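Local coordinates for protein hemolysin BL lytic component L1 (Bacillus cereus, PDB 7NMQ) that serves as a lytic component of the haemolysin BL enterotoxin and probably helps to form membrane pores as an alpha-helical toxin, at residues A[26-35]-A[217-228]. Residues are numbered along the deposited sequence; the frame is centred on the assembly and turned at random. Where two conformers were deposited one is given.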
loop_
_atom_site.group_PDB
_atom_site.type_symbol
_atom_site.label_atom_id
_atom_site.label_comp_id
_atom_site.label_asym_id
_atom_site.label_seq_id
_atom_site.Cartn_x
_atom_site.Cartn_y
_atom_site.Cartn_z
ATOM N N LEU A 26 7.106 3.083 -3.234
ATOM C CA LEU A 26 8.551 3.151 -2.899
ATOM C C LEU A 26 9.284 1.990 -3.576
ATOM O O LEU A 26 10.273 2.216 -4.284
ATOM C CB LEU A 26 8.784 3.089 -1.388
ATOM C CG LEU A 26 8.571 4.381 -0.605
ATOM C CD1 LEU A 26 9.671 4.545 0.428
ATOM C CD2 LEU A 26 8.525 5.577 -1.518
ATOM N N TYR A 27 8.830 0.773 -3.338
ATOM C CA TYR A 27 9.508 -0.422 -3.872
ATOM C C TYR A 27 9.488 -0.339 -5.390
ATOM O O TYR A 27 10.540 -0.591 -6.031
ATOM C CB TYR A 27 8.793 -1.702 -3.441
ATOM C CG TYR A 27 8.972 -2.078 -2.003
ATOM C CD1 TYR A 27 10.135 -1.798 -1.307
ATOM C CD2 TYR A 27 7.967 -2.776 -1.324
ATOM C CE1 TYR A 27 10.279 -2.139 0.033
ATOM C CE2 TYR A 27 8.110 -3.124 0.010
ATOM C CZ TYR A 27 9.270 -2.829 0.692
ATOM O OH TYR A 27 9.380 -3.196 2.006
ATOM N N ALA A 28 8.369 0.010 -6.018
ATOM C CA ALA A 28 8.315 0.042 -7.497
ATOM C C ALA A 28 9.316 1.067 -8.021
ATOM O O ALA A 28 10.049 0.813 -9.016
ATOM C CB ALA A 28 6.914 0.352 -7.941
ATOM N N LYS A 29 9.343 2.235 -7.421
ATOM C CA LYS A 29 10.218 3.303 -7.932
ATOM C C LYS A 29 11.681 2.875 -7.755
ATOM O O LYS A 29 12.550 3.222 -8.585
ATOM C CB LYS A 29 9.887 4.604 -7.223
ATOM C CG LYS A 29 8.595 5.221 -7.707
ATOM C CD LYS A 29 8.046 6.268 -6.777
ATOM C CE LYS A 29 6.713 6.823 -7.235
ATOM N NZ LYS A 29 6.894 7.813 -8.326
ATOM N N THR A 30 11.984 2.185 -6.687
ATOM C CA THR A 30 13.344 1.733 -6.395
ATOM C C THR A 30 13.752 0.713 -7.469
ATOM O O THR A 30 14.863 0.805 -8.053
ATOM C CB THR A 30 13.494 1.185 -4.983
ATOM O OG1 THR A 30 13.047 2.173 -4.058
ATOM C CG2 THR A 30 14.941 0.854 -4.722
ATOM N N MET A 31 12.864 -0.239 -7.761
ATOM C CA MET A 31 13.145 -1.280 -8.770
ATOM C C MET A 31 13.431 -0.621 -10.118
ATOM O O MET A 31 14.373 -1.035 -10.779
ATOM C CB MET A 31 11.978 -2.254 -8.915
ATOM C CG MET A 31 11.853 -3.207 -7.756
ATOM S SD MET A 31 13.401 -3.847 -7.114
ATOM C CE MET A 31 13.863 -4.905 -8.480
ATOM N N ILE A 32 12.606 0.340 -10.520
ATOM C CA ILE A 32 12.716 1.019 -11.848
ATOM C C ILE A 32 14.086 1.693 -11.951
ATOM O O ILE A 32 14.654 1.756 -13.066
ATOM C CB ILE A 32 11.515 1.973 -12.057
ATOM C CG1 ILE A 32 10.257 1.135 -12.295
ATOM C CG2 ILE A 32 11.784 2.971 -13.190
ATOM C CD1 ILE A 32 8.989 1.894 -12.185
ATOM N N LYS A 33 14.628 2.197 -10.870
ATOM C CA LYS A 33 15.894 2.971 -10.909
ATOM C C LYS A 33 17.107 2.052 -10.785
ATOM O O LYS A 33 18.181 2.499 -11.094
ATOM C CB LYS A 33 15.864 4.053 -9.823
ATOM C CG LYS A 33 15.220 5.368 -10.271
ATOM C CD LYS A 33 15.495 6.545 -9.380
ATOM C CE LYS A 33 16.688 7.396 -9.762
ATOM N NZ LYS A 33 16.976 8.396 -8.704
ATOM N N GLN A 34 16.955 0.808 -10.380
ATOM C CA GLN A 34 18.112 -0.075 -10.219
ATOM C C GLN A 34 18.506 -0.604 -11.593
ATOM O O GLN A 34 17.702 -1.228 -12.283
ATOM C CB GLN A 34 17.781 -1.213 -9.277
ATOM C CG GLN A 34 19.001 -2.071 -9.076
ATOM C CD GLN A 34 19.212 -2.566 -7.682
ATOM O OE1 GLN A 34 19.002 -1.890 -6.687
ATOM N NE2 GLN A 34 19.568 -3.821 -7.611
ATOM N N PRO A 35 19.744 -0.364 -12.059
ATOM C CA PRO A 35 20.121 -0.847 -13.386
ATOM C C PRO A 35 20.419 -2.342 -13.413
ATOM O O PRO A 35 20.552 -2.958 -12.360
ATOM C CB PRO A 35 21.384 -0.064 -13.695
ATOM C CG PRO A 35 21.985 0.151 -12.359
ATOM C CD PRO A 35 20.811 0.432 -11.433
ATOM N N VAL A 217 10.589 11.598 -0.431
ATOM C CA VAL A 217 11.386 10.426 -0.885
ATOM C C VAL A 217 12.309 10.815 -2.021
ATOM O O VAL A 217 11.889 11.457 -2.990
ATOM C CB VAL A 217 10.505 9.249 -1.317
ATOM C CG1 VAL A 217 11.276 8.232 -2.126
ATOM C CG2 VAL A 217 9.887 8.622 -0.094
ATOM N N VAL A 218 13.559 10.383 -1.888
ATOM C CA VAL A 218 14.526 10.407 -3.004
ATOM C C VAL A 218 15.067 8.984 -3.155
ATOM O O VAL A 218 15.141 8.277 -2.157
ATOM C CB VAL A 218 15.654 11.417 -2.763
ATOM C CG1 VAL A 218 15.116 12.833 -2.834
ATOM C CG2 VAL A 218 16.480 11.172 -1.521
ATOM N N ILE A 219 15.413 8.593 -4.381
ATOM C CA ILE A 219 16.035 7.265 -4.621
ATOM C C ILE A 219 17.488 7.536 -5.026
ATOM O O ILE A 219 17.682 8.254 -6.025
ATOM C CB ILE A 219 15.234 6.480 -5.668
ATOM C CG1 ILE A 219 13.710 6.403 -5.409
ATOM C CG2 ILE A 219 15.903 5.116 -5.813
ATOM C CD1 ILE A 219 13.270 5.567 -4.299
ATOM N N VAL A 220 18.463 7.010 -4.285
ATOM C CA VAL A 220 19.914 7.221 -4.608
ATOM C C VAL A 220 20.476 5.933 -5.184
ATOM O O VAL A 220 20.243 4.873 -4.572
ATOM C CB VAL A 220 20.738 7.717 -3.397
ATOM C CG1 VAL A 220 22.245 7.617 -3.596
ATOM C CG2 VAL A 220 20.359 9.153 -3.089
ATOM N N VAL A 221 21.117 6.006 -6.340
ATOM C CA VAL A 221 21.767 4.810 -6.930
ATOM C C VAL A 221 23.279 4.981 -6.706
ATOM O O VAL A 221 23.873 5.973 -7.183
ATOM C CB VAL A 221 21.469 4.631 -8.426
ATOM C CG1 VAL A 221 22.059 3.336 -8.971
ATOM C CG2 VAL A 221 19.958 4.715 -8.681
ATOM N N THR A 222 23.855 4.021 -6.009
ATOM C CA THR A 222 25.314 3.933 -5.704
ATOM C C THR A 222 25.822 2.542 -6.026
ATOM O O THR A 222 25.242 1.619 -5.501
ATOM C CB THR A 222 25.555 4.064 -4.200
ATOM O OG1 THR A 222 24.936 5.252 -3.722
ATOM C CG2 THR A 222 27.026 4.104 -3.866
ATOM N N GLY A 223 26.929 2.401 -6.778
ATOM C CA GLY A 223 27.442 1.074 -7.169
ATOM C C GLY A 223 26.369 0.130 -7.723
ATOM O O GLY A 223 26.450 -1.083 -7.481
ATOM N N GLY A 224 25.409 0.637 -8.495
ATOM C CA GLY A 224 24.342 -0.181 -9.107
ATOM C C GLY A 224 23.271 -0.589 -8.128
ATOM O O GLY A 224 22.301 -1.276 -8.545
ATOM N N THR A 225 23.259 -0.036 -6.909
ATOM C CA THR A 225 22.191 -0.326 -5.920
ATOM C C THR A 225 21.345 0.926 -5.722
ATOM O O THR A 225 21.865 1.979 -5.375
ATOM C CB THR A 225 22.773 -0.784 -4.590
ATOM O OG1 THR A 225 23.523 -1.984 -4.736
ATOM C CG2 THR A 225 21.692 -1.063 -3.582
ATOM N N ALA A 226 20.035 0.819 -5.929
ATOM C CA ALA A 226 19.071 1.907 -5.659
ATOM C C ALA A 226 18.497 1.730 -4.258
ATOM O O ALA A 226 18.039 0.623 -3.888
ATOM C CB ALA A 226 18.003 1.918 -6.715
ATOM N N THR A 227 18.453 2.824 -3.516
ATOM C CA THR A 227 18.042 2.817 -2.084
ATOM C C THR A 227 17.234 4.084 -1.842
ATOM O O THR A 227 17.717 5.170 -2.172
ATOM C CB THR A 227 19.317 2.793 -1.212
ATOM O OG1 THR A 227 20.060 1.609 -1.511
ATOM C CG2 THR A 227 19.077 2.800 0.274
ATOM N N PRO A 228 16.002 3.997 -1.288
ATOM C CA PRO A 228 15.269 5.196 -0.925
ATOM C C PRO A 228 15.753 5.818 0.380
ATOM O O PRO A 228 16.279 5.145 1.236
ATOM C CB PRO A 228 13.827 4.781 -0.720
ATOM C CG PRO A 228 13.855 3.313 -0.701
ATOM C CD PRO A 228 15.220 2.784 -1.057
HETATM O O HOH W 1 22.519 -2.886 -10.657
#
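Gln34 and Ala226 are joined by a nearly straight bond, Ala226 N to Gln34 OE1 at 3.0 Å with an N-H...O angle of 170°. The donor nevertheless stands above the amide plane by 38°. Gln34 CG lies anti to the backbone N (chi1 -177°), and the bend at chi2 brings OE1 to the strand. Asn285 also donates to OE1, while NE2 bonds to Ser282 O, so both ends of the amide are held and its flip state is defined. Lys33 runs its aliphatic chain obliquely past Ile219, Lys33 CD to Ile219 CB 3.7 Å, and a bend at chi3 delivers Lys33 NZ to Ile219 O at 2.8 Å. Strands 217-222 and 225-228 form an antiparallel beta hairpin closed by a type I' turn through Gly223 and Gly224, probably the counterpart of the beta-tongue of ClyA-like toxins, lying against the end of helix 10-33. Thr30 turns OG1 back to Leu26 O, which also accepts from Thr30 N; Thr30 CG2 sits 3.2 Å from Ala226 O. The Thr30 and Pro228 side chains cross at about a right angle, Pro228 CG being nearest to Thr30 OG1. One turn before Thr30, Leu26 CD2 packs on Val217 CG2 at 3.6 Å, with Phe363 touching both residues. At the hairpin turn, one water donates to both Pro35 O and Gly224 O.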